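PDB 3BQW: putative capsid protein of prophage from Escherichia coli CFT073, which probably forms the protein shell that encloses the DNA of a phage particle, like other phage major capsid proteins. Local coordinates for residues N142-I150 / E160-I170; L244-G252 / A258-Y266. One frame throughout, in Å; residues are numbered along the deposited sequence.

Interaction 1: N142-I150 / E160-I170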
loop_
_atom_site.group_PDB
_atom_site.type_symbol
_atom_site.label_atom_id
_atom_site.label_comp_id
_atom_site.label_asym_id
_atom_site.label_seq_id
_atom_site.Cartn_x
_atom_site.Cartn_y
_atom_site.Cartn_z
ATOM N N ASN A 142 6.826 4.395 -0.058
ATOM C CA ASN A 142 8.208 4.617 -0.488
ATOM C C ASN A 142 8.321 5.428 -1.783
ATOM O O ASN A 142 9.160 6.299 -1.895
ATOM C CB ASN A 142 8.942 3.282 -0.610
ATOM C CG ASN A 142 9.215 2.624 0.750
ATOM O OD1 ASN A 142 8.781 3.099 1.781
ATOM N ND2 ASN A 142 9.915 1.501 0.734
ATOM N N ALA A 143 7.476 5.144 -2.758
ATOM C CA ALA A 143 7.497 5.881 -4.014
ATOM C C ALA A 143 7.205 7.367 -3.779
ATOM O O ALA A 143 7.935 8.220 -4.238
ATOM C CB ALA A 143 6.507 5.285 -5.008
ATOM N N VAL A 144 6.145 7.654 -3.036
ATOM C CA VAL A 144 5.709 9.021 -2.743
ATOM C C VAL A 144 6.751 9.784 -1.933
ATOM O O VAL A 144 6.982 10.960 -2.201
ATOM C CB VAL A 144 4.338 9.006 -1.988
ATOM C CG1 VAL A 144 4.037 10.359 -1.325
ATOM C CG2 VAL A 144 3.227 8.588 -2.945
ATOM N N THR A 145 7.390 9.120 -0.962
ATOM C CA THR A 145 8.259 9.808 -0.008
ATOM C C THR A 145 9.734 9.867 -0.413
ATOM O O THR A 145 10.480 10.709 0.092
ATOM C CB THR A 145 8.139 9.210 1.414
ATOM O OG1 THR A 145 8.545 7.828 1.421
ATOM C CG2 THR A 145 6.693 9.337 1.932
ATOM N N THR A 146 10.165 8.949 -1.279
ATOM C CA THR A 146 11.572 8.882 -1.710
ATOM C C THR A 146 11.736 8.830 -3.225
ATOM O O THR A 146 12.849 8.886 -3.707
ATOM C CB THR A 146 12.284 7.617 -1.150
ATOM O OG1 THR A 146 11.777 6.427 -1.796
ATOM C CG2 THR A 146 12.139 7.512 0.381
ATOM N N GLY A 147 10.640 8.665 -3.963
ATOM C CA GLY A 147 10.685 8.406 -5.404
ATOM C C GLY A 147 11.225 7.054 -5.826
ATOM O O GLY A 147 11.395 6.812 -7.021
ATOM N N LYS A 148 11.516 6.177 -4.872
ATOM C CA LYS A 148 12.153 4.887 -5.175
ATOM C C LYS A 148 11.513 3.659 -4.507
ATOM O O LYS A 148 10.973 3.721 -3.402
ATOM C CB LYS A 148 13.625 4.924 -4.791
ATOM C CG LYS A 148 14.427 5.974 -5.542
ATOM C CD LYS A 148 15.679 6.327 -4.758
ATOM C CE LYS A 148 16.588 7.189 -5.588
ATOM N NZ LYS A 148 17.849 7.400 -4.846
ATOM N N ASN A 149 11.593 2.537 -5.221
ATOM C CA ASN A 149 11.239 1.226 -4.712
ATOM C C ASN A 149 12.394 0.255 -4.948
ATOM O O ASN A 149 13.015 0.256 -6.034
ATOM C CB ASN A 149 10.016 0.656 -5.445
ATOM C CG ASN A 149 8.729 1.364 -5.112
ATOM O OD1 ASN A 149 8.606 2.080 -4.092
ATOM N ND2 ASN A 149 7.743 1.169 -5.971
ATOM N N ILE A 150 12.643 -0.600 -3.954
ATOM C CA ILE A 150 13.487 -1.773 -4.136
ATOM C C ILE A 150 12.608 -2.979 -4.411
ATOM O O ILE A 150 11.772 -3.336 -3.603
ATOM C CB ILE A 150 14.385 -2.025 -2.926
ATOM C CG1 ILE A 150 15.453 -0.928 -2.861
ATOM C CG2 ILE A 150 15.058 -3.455 -3.016
ATOM C CD1 ILE A 150 16.046 -0.719 -1.488
ATOM N N GLU A 160 16.368 -1.620 -8.301
ATOM C CA GLU A 160 15.715 -0.376 -7.878
ATOM C C GLU A 160 14.924 0.224 -9.033
ATOM O O GLU A 160 15.392 0.257 -10.157
ATOM C CB GLU A 160 16.735 0.651 -7.364
ATOM C CG GLU A 160 16.097 1.974 -6.928
ATOM C CD GLU A 160 17.084 3.096 -6.782
ATOM O OE1 GLU A 160 17.487 3.687 -7.820
ATOM O OE2 GLU A 160 17.436 3.408 -5.625
ATOM N N ILE A 161 13.703 0.660 -8.727
ATOM C CA ILE A 161 12.922 1.538 -9.586
ATOM C C ILE A 161 13.040 2.935 -9.008
ATOM O O ILE A 161 12.837 3.140 -7.797
ATOM C CB ILE A 161 11.408 1.183 -9.602
ATOM C CG1 ILE A 161 11.171 -0.165 -10.254
ATOM C CG2 ILE A 161 10.612 2.250 -10.354
ATOM C CD1 ILE A 161 9.738 -0.722 -9.983
ATOM N N ASP A 162 13.338 3.889 -9.874
ATOM C CA ASP A 162 13.429 5.279 -9.489
ATOM C C ASP A 162 12.524 6.117 -10.398
ATOM O O ASP A 162 12.744 6.213 -11.609
ATOM C CB ASP A 162 14.879 5.745 -9.571
ATOM C CG ASP A 162 15.088 7.138 -9.042
ATOM O OD1 ASP A 162 14.138 7.743 -8.486
ATOM O OD2 ASP A 162 16.233 7.641 -9.174
ATOM N N TRP A 163 11.494 6.685 -9.789
ATOM C CA TRP A 163 10.541 7.573 -10.473
ATOM C C TRP A 163 11.081 9.002 -10.596
ATOM O O TRP A 163 10.442 9.844 -11.209
ATOM C CB TRP A 163 9.226 7.594 -9.724
ATOM C CG TRP A 163 8.600 6.205 -9.557
ATOM C CD1 TRP A 163 8.505 5.476 -8.397
ATOM C CD2 TRP A 163 8.036 5.389 -10.597
ATOM N NE1 TRP A 163 7.892 4.264 -8.657
ATOM C CE2 TRP A 163 7.585 4.187 -9.988
ATOM C CE3 TRP A 163 7.862 5.557 -11.982
ATOM C CZ2 TRP A 163 6.970 3.167 -10.709
ATOM C CZ3 TRP A 163 7.249 4.542 -12.701
ATOM C CH2 TRP A 163 6.809 3.354 -12.061
ATOM N N LYS A 164 12.258 9.240 -10.008
ATOM C CA LYS A 164 13.022 10.488 -10.117
ATOM C C LYS A 164 12.201 11.652 -9.570
ATOM O O LYS A 164 11.868 12.588 -10.295
ATOM C CB LYS A 164 13.488 10.775 -11.568
ATOM C CG LYS A 164 14.399 9.707 -12.235
ATOM C CD LYS A 164 15.897 10.011 -12.210
ATOM C CE LYS A 164 16.670 9.336 -13.381
ATOM N NZ LYS A 164 18.137 9.093 -13.082
ATOM N N ILE A 165 11.863 11.593 -8.290
ATOM C CA ILE A 165 11.167 12.718 -7.681
ATOM C C ILE A 165 12.197 13.870 -7.568
ATOM O O ILE A 165 13.359 13.631 -7.245
ATOM C CB ILE A 165 10.498 12.322 -6.330
ATOM C CG1 ILE A 165 9.362 13.308 -6.007
ATOM C CG2 ILE A 165 11.519 12.219 -5.194
ATOM C CD1 ILE A 165 8.659 13.055 -4.678
ATOM N N PRO A 166 11.810 15.103 -7.904
ATOM C CA PRO A 166 12.784 16.180 -7.698
ATOM C C PRO A 166 13.278 16.249 -6.247
ATOM O O PRO A 166 12.511 16.006 -5.327
ATOM C CB PRO A 166 12.003 17.445 -8.103
ATOM C CG PRO A 166 10.976 16.935 -9.057
ATOM C CD PRO A 166 10.556 15.618 -8.475
ATOM N N GLU A 167 14.562 16.540 -6.077
ATOM C CA GLU A 167 15.193 16.659 -4.767
ATOM C C GLU A 167 14.570 17.712 -3.865
ATOM O O GLU A 167 14.469 17.513 -2.661
ATOM C CB GLU A 167 16.695 16.963 -4.920
ATOM C CG GLU A 167 17.496 15.798 -5.472
ATOM C CD GLU A 167 19.025 15.985 -5.355
ATOM O OE1 GLU A 167 19.527 17.144 -5.347
ATOM O OE2 GLU A 167 19.714 14.931 -5.266
ATOM N N LYS A 168 14.178 18.837 -4.448
ATOM C CA LYS A 168 13.493 19.900 -3.713
ATOM C C LYS A 168 12.150 19.432 -3.108
ATOM O O LYS A 168 11.580 20.120 -2.257
ATOM C CB LYS A 168 13.218 21.076 -4.644
ATOM C CG LYS A 168 12.041 20.802 -5.641
ATOM C CD LYS A 168 11.924 21.891 -6.719
ATOM C CE LYS A 168 10.749 21.631 -7.613
ATOM N NZ LYS A 168 9.478 21.654 -6.828
ATOM N N ASN A 169 11.628 18.301 -3.588
ATOM C CA ASN A 169 10.346 17.755 -3.081
ATOM C C ASN A 169 10.489 16.961 -1.783
ATOM O O ASN A 169 9.498 16.602 -1.169
ATOM C CB ASN A 169 9.670 16.875 -4.133
ATOM C CG ASN A 169 9.015 17.674 -5.219
ATOM O OD1 ASN A 169 7.872 17.393 -5.604
ATOM N ND2 ASN A 169 9.713 18.684 -5.716
ATOM N N ILE A 170 11.726 16.667 -1.395
ATOM C CA ILE A 170 12.006 15.932 -0.181
ATOM C C ILE A 170 12.737 16.911 0.708
ATOM O O ILE A 170 13.863 17.285 0.422
ATOM C CB ILE A 170 12.879 14.674 -0.429
ATOM C CG1 ILE A 170 12.176 13.676 -1.331
ATOM C CG2 ILE A 170 13.225 13.947 0.887
ATOM C CD1 ILE A 170 13.137 12.552 -1.827
HETATM O O HOH W 1 13.476 9.723 -6.920
HETATM O O HOH W 2 19.478 5.013 -5.218
#

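Interaction 2: L244-G252 / A258-Y266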
loop_
_atom_site.group_PDB
_atom_site.type_symbol
_atom_site.label_atom_id
_atom_site.label_comp_id
_atom_site.label_asym_id
_atom_site.label_seq_id
_atom_site.Cartn_x
_atom_site.Cartn_y
_atom_site.Cartn_z
ATOM N N LEU A 244 -10.766 2.963 7.084
ATOM C CA LEU A 244 -9.386 2.757 7.557
ATOM C C LEU A 244 -9.197 3.264 9.002
ATOM O O LEU A 244 -8.088 3.605 9.417
ATOM C CB LEU A 244 -8.401 3.464 6.597
ATOM C CG LEU A 244 -8.537 3.010 5.136
ATOM C CD1 LEU A 244 -7.700 3.832 4.174
ATOM C CD2 LEU A 244 -8.175 1.531 5.041
ATOM N N GLY A 245 -10.281 3.271 9.780
ATOM C CA GLY A 245 -10.247 3.758 11.153
ATOM C C GLY A 245 -9.374 2.999 12.133
ATOM O O GLY A 245 -9.152 3.448 13.242
ATOM N N GLU A 246 -8.898 1.835 11.734
ATOM C CA GLU A 246 -7.934 1.101 12.518
ATOM C C GLU A 246 -6.518 1.727 12.511
ATOM O O GLU A 246 -5.769 1.565 13.491
ATOM C CB GLU A 246 -7.906 -0.360 12.017
ATOM C CG GLU A 246 -6.885 -1.260 12.729
ATOM C CD GLU A 246 -7.404 -2.662 13.056
ATOM O OE1 GLU A 246 -8.043 -3.296 12.168
ATOM O OE2 GLU A 246 -7.155 -3.117 14.217
ATOM N N VAL A 247 -6.155 2.431 11.428
ATOM C CA VAL A 247 -4.793 2.979 11.261
ATOM C C VAL A 247 -4.689 4.468 10.900
ATOM O O VAL A 247 -3.609 5.038 10.918
ATOM C CB VAL A 247 -4.016 2.187 10.200
ATOM C CG1 VAL A 247 -3.909 0.744 10.636
ATOM C CG2 VAL A 247 -4.695 2.275 8.823
ATOM N N VAL A 248 -5.818 5.082 10.621
ATOM C CA VAL A 248 -5.897 6.411 10.057
ATOM C C VAL A 248 -6.935 7.202 10.840
ATOM O O VAL A 248 -7.952 6.653 11.250
ATOM C CB VAL A 248 -6.320 6.281 8.569
ATOM C CG1 VAL A 248 -7.070 7.457 8.086
ATOM C CG2 VAL A 248 -5.096 5.993 7.706
ATOM N N SER A 249 -6.659 8.481 11.060
ATOM C CA SER A 249 -7.591 9.356 11.688
ATOM C C SER A 249 -7.689 10.643 10.890
ATOM O O SER A 249 -6.684 11.326 10.649
ATOM C CB SER A 249 -7.146 9.672 13.109
ATOM O OG SER A 249 -8.023 10.637 13.665
ATOM N N PHE A 250 -8.906 10.963 10.483
ATOM C CA PHE A 250 -9.202 12.187 9.808
ATOM C C PHE A 250 -9.438 13.255 10.857
ATOM O O PHE A 250 -10.278 13.095 11.726
ATOM C CB PHE A 250 -10.424 12.066 8.894
ATOM C CG PHE A 250 -10.578 13.241 7.972
ATOM C CD1 PHE A 250 -9.955 13.254 6.747
ATOM C CD2 PHE A 250 -11.297 14.343 8.361
ATOM C CE1 PHE A 250 -10.049 14.353 5.916
ATOM C CE2 PHE A 250 -11.414 15.440 7.532
ATOM C CZ PHE A 250 -10.778 15.451 6.314
ATOM N N LYS A 251 -8.682 14.346 10.755
ATOM C CA LYS A 251 -8.651 15.374 11.785
ATOM C C LYS A 251 -9.471 16.609 11.459
ATOM O O LYS A 251 -9.862 17.333 12.372
ATOM C CB LYS A 251 -7.194 15.797 12.044
ATOM C CG LYS A 251 -6.345 14.712 12.667
ATOM C CD LYS A 251 -6.952 14.227 13.978
ATOM C CE LYS A 251 -6.077 13.215 14.613
ATOM N NZ LYS A 251 -6.670 12.621 15.811
ATOM N N GLY A 252 -9.708 16.877 10.180
ATOM C CA GLY A 252 -10.358 18.107 9.778
ATOM C C GLY A 252 -9.626 18.767 8.637
ATOM O O GLY A 252 -8.942 18.106 7.874
ATOM N N ALA A 258 -6.878 18.909 3.667
ATOM C CA ALA A 258 -7.413 17.866 4.538
ATOM C C ALA A 258 -6.280 17.329 5.388
ATOM O O ALA A 258 -5.147 17.205 4.912
ATOM C CB ALA A 258 -8.037 16.740 3.728
ATOM N N LEU A 259 -6.611 16.987 6.633
ATOM C CA LEU A 259 -5.635 16.609 7.642
ATOM C C LEU A 259 -5.875 15.184 8.097
ATOM O O LEU A 259 -6.926 14.858 8.640
ATOM C CB LEU A 259 -5.708 17.556 8.847
ATOM C CG LEU A 259 -5.579 19.065 8.637
ATOM C CD1 LEU A 259 -5.997 19.767 9.940
ATOM C CD2 LEU A 259 -4.152 19.510 8.187
ATOM N N ILE A 260 -4.881 14.343 7.859
ATOM C CA ILE A 260 -4.932 12.914 8.116
ATOM C C ILE A 260 -3.679 12.535 8.916
ATOM O O ILE A 260 -2.549 12.850 8.511
ATOM C CB ILE A 260 -4.973 12.092 6.780
ATOM C CG1 ILE A 260 -6.167 12.511 5.895
ATOM C CG2 ILE A 260 -5.039 10.577 7.069
ATOM C CD1 ILE A 260 -6.318 11.672 4.566
ATOM N N VAL A 261 -3.895 11.893 10.055
ATOM C CA VAL A 261 -2.837 11.255 10.801
ATOM C C VAL A 261 -2.837 9.775 10.467
ATOM O O VAL A 261 -3.860 9.111 10.565
ATOM C CB VAL A 261 -2.984 11.446 12.322
ATOM C CG1 VAL A 261 -1.821 10.776 13.066
ATOM C CG2 VAL A 261 -3.090 12.954 12.648
ATOM N N TYR A 262 -1.671 9.273 10.085
ATOM C CA TYR A 262 -1.534 7.932 9.550
ATOM C C TYR A 262 -0.554 7.155 10.404
ATOM O O TYR A 262 0.584 7.538 10.535
ATOM C CB TYR A 262 -1.036 8.028 8.119
ATOM C CG TYR A 262 -0.796 6.728 7.375
ATOM C CD1 TYR A 262 -1.849 5.968 6.894
ATOM C CD2 TYR A 262 0.470 6.306 7.076
ATOM C CE1 TYR A 262 -1.625 4.794 6.153
ATOM C CE2 TYR A 262 0.698 5.137 6.331
ATOM C CZ TYR A 262 -0.348 4.400 5.875
ATOM O OH TYR A 262 -0.126 3.244 5.157
ATOM N N SER A 263 -1.021 6.047 10.962
ATOM C CA SER A 263 -0.266 5.251 11.928
ATOM C C SER A 263 -0.162 3.785 11.531
ATOM O O SER A 263 0.176 2.961 12.360
ATOM C CB SER A 263 -0.935 5.340 13.306
ATOM O OG SER A 263 -1.138 6.695 13.677
ATOM N N GLY A 264 -0.418 3.464 10.262
ATOM C CA GLY A 264 -0.286 2.095 9.781
ATOM C C GLY A 264 1.082 1.435 9.964
ATOM O O GLY A 264 2.128 2.043 9.738
ATOM N N LYS A 265 1.060 0.162 10.341
ATOM C CA LYS A 265 2.277 -0.606 10.527
ATOM C C LYS A 265 2.238 -1.900 9.726
ATOM O O LYS A 265 1.176 -2.391 9.327
ATOM C CB LYS A 265 2.489 -0.933 12.006
ATOM C CG LYS A 265 2.505 0.275 12.935
ATOM C CD LYS A 265 2.827 -0.159 14.344
ATOM C CE LYS A 265 2.251 0.803 15.413
ATOM N NZ LYS A 265 0.785 0.555 15.733
ATOM N N TYR A 266 3.416 -2.446 9.489
ATOM C CA TYR A 266 3.533 -3.779 8.929
ATOM C C TYR A 266 4.576 -4.537 9.716
ATOM O O TYR A 266 5.365 -3.950 10.465
ATOM C CB TYR A 266 3.933 -3.732 7.444
ATOM C CG TYR A 266 5.279 -3.095 7.189
ATOM C CD1 TYR A 266 6.442 -3.866 7.081
ATOM C CD2 TYR A 266 5.391 -1.725 7.071
ATOM C CE1 TYR A 266 7.677 -3.273 6.853
ATOM C CE2 TYR A 266 6.621 -1.117 6.845
ATOM C CZ TYR A 266 7.758 -1.891 6.733
ATOM O OH TYR A 266 8.958 -1.248 6.529
#

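Interaction 1: N142-I150 / E160-I170
K148 leaves its strand with CG beside the backbone N (chi1 -61°) and then runs extended, while D162 turns its carboxylate away from its own N (chi1 -174°). The two non-hydrogen-bonded partners therefore lie side by side, D162 OD1 at 3.4 Å from K148 CG. E160 crosses the lysine chain from the same face of the hairpin, with OE2 at 3.5 Å from K148 CD. K148 NZ and E160 OE2 stay beyond salt-bridge range and are joined by a water bound to both.

At the open end of the hairpin, where the helix runs in and the second strand runs out, D162 OD1 takes the N-H of K164 in an Asx turn, a bond that reaches it from above the carboxylate plane. T146 OG1 makes an ST turn with the N-H of K148 where the helix ends. Between these turns G147 leaves the helix with positive phi, and its O accepts a hydrogen bond from W163 N at 2.8 Å. The indole ring carries I161 CG2 over one face, and A143 CB approaches W163 CD1 obliquely at 3.9 Å. Beyond the turn, I165 CD1 reaches V144 O at 3.7 Å.

R73 of strand 70-79 salt-bridges both E160 and D162, strand 61-67 pairs with strand 159-162 on the side away from 148-151, and V144 packs on V283 of strand 281-285.

Interaction 2: L244-G252 / A258-Y266
V248 CG2 meets the ring of Y262 in its plane, at the edge, only 3.3 Å from CD1, a tight fit between non-hydrogen-bonded partners. On the same face V248 CG1 lies 3.9 Å from I260 CG2. F250 comes next: its chi1 of -168° swings the ring across the neighbouring strand, placing F250 CE1 3.8 Å from A258 CB and setting L259 O over one ring face, toward the rim. On the other face K251, bent at chi2 (-57°), folds back along the sheet so that its CE sits 3.6 Å from V261 CG2, and its NZ gives a weak bond to S249 OG.

These side chains project from a beta hairpin. S249 and V261 form a hydrogen-bonded pair, in which S249 N to V261 O and V261 N to S249 O are both 2.9 Å. K251 N donates to L259 O, and V247 O takes the N-H of S263.

Further out, C241 of helix 236-241 touches V248 and I260, and L30 of helix 30-35 touches V248, I260 and Y262. The tyrosine ring also meets F31 edge-to-face, while strand 206-209 runs parallel to strand 257-267 and bonds to its backbone.

Overall arrangement
Helix 113-146, which is consistent with the long spine helix of HK97-like capsid proteins, leads into interaction 1, where the chain turns back on itself through residues 151-159. Interaction 1 is complete before interaction 2 opens, so the two hairpins follow in series and neither nest nor cross. The first ties the end of the helix to a four-stranded antiparallel sheet, and strand 170-172 then carries the chain into a larger mixed sheet. Interaction 2 closes a shorter loop, residues 253-257, within that second sheet. Their centres lie about 22 Å apart and their nearest atoms about 6 Å, so they do not touch, but helix 113-146 bridges them: W138 meets Y266, and E137 accepts a weak bond from Y262.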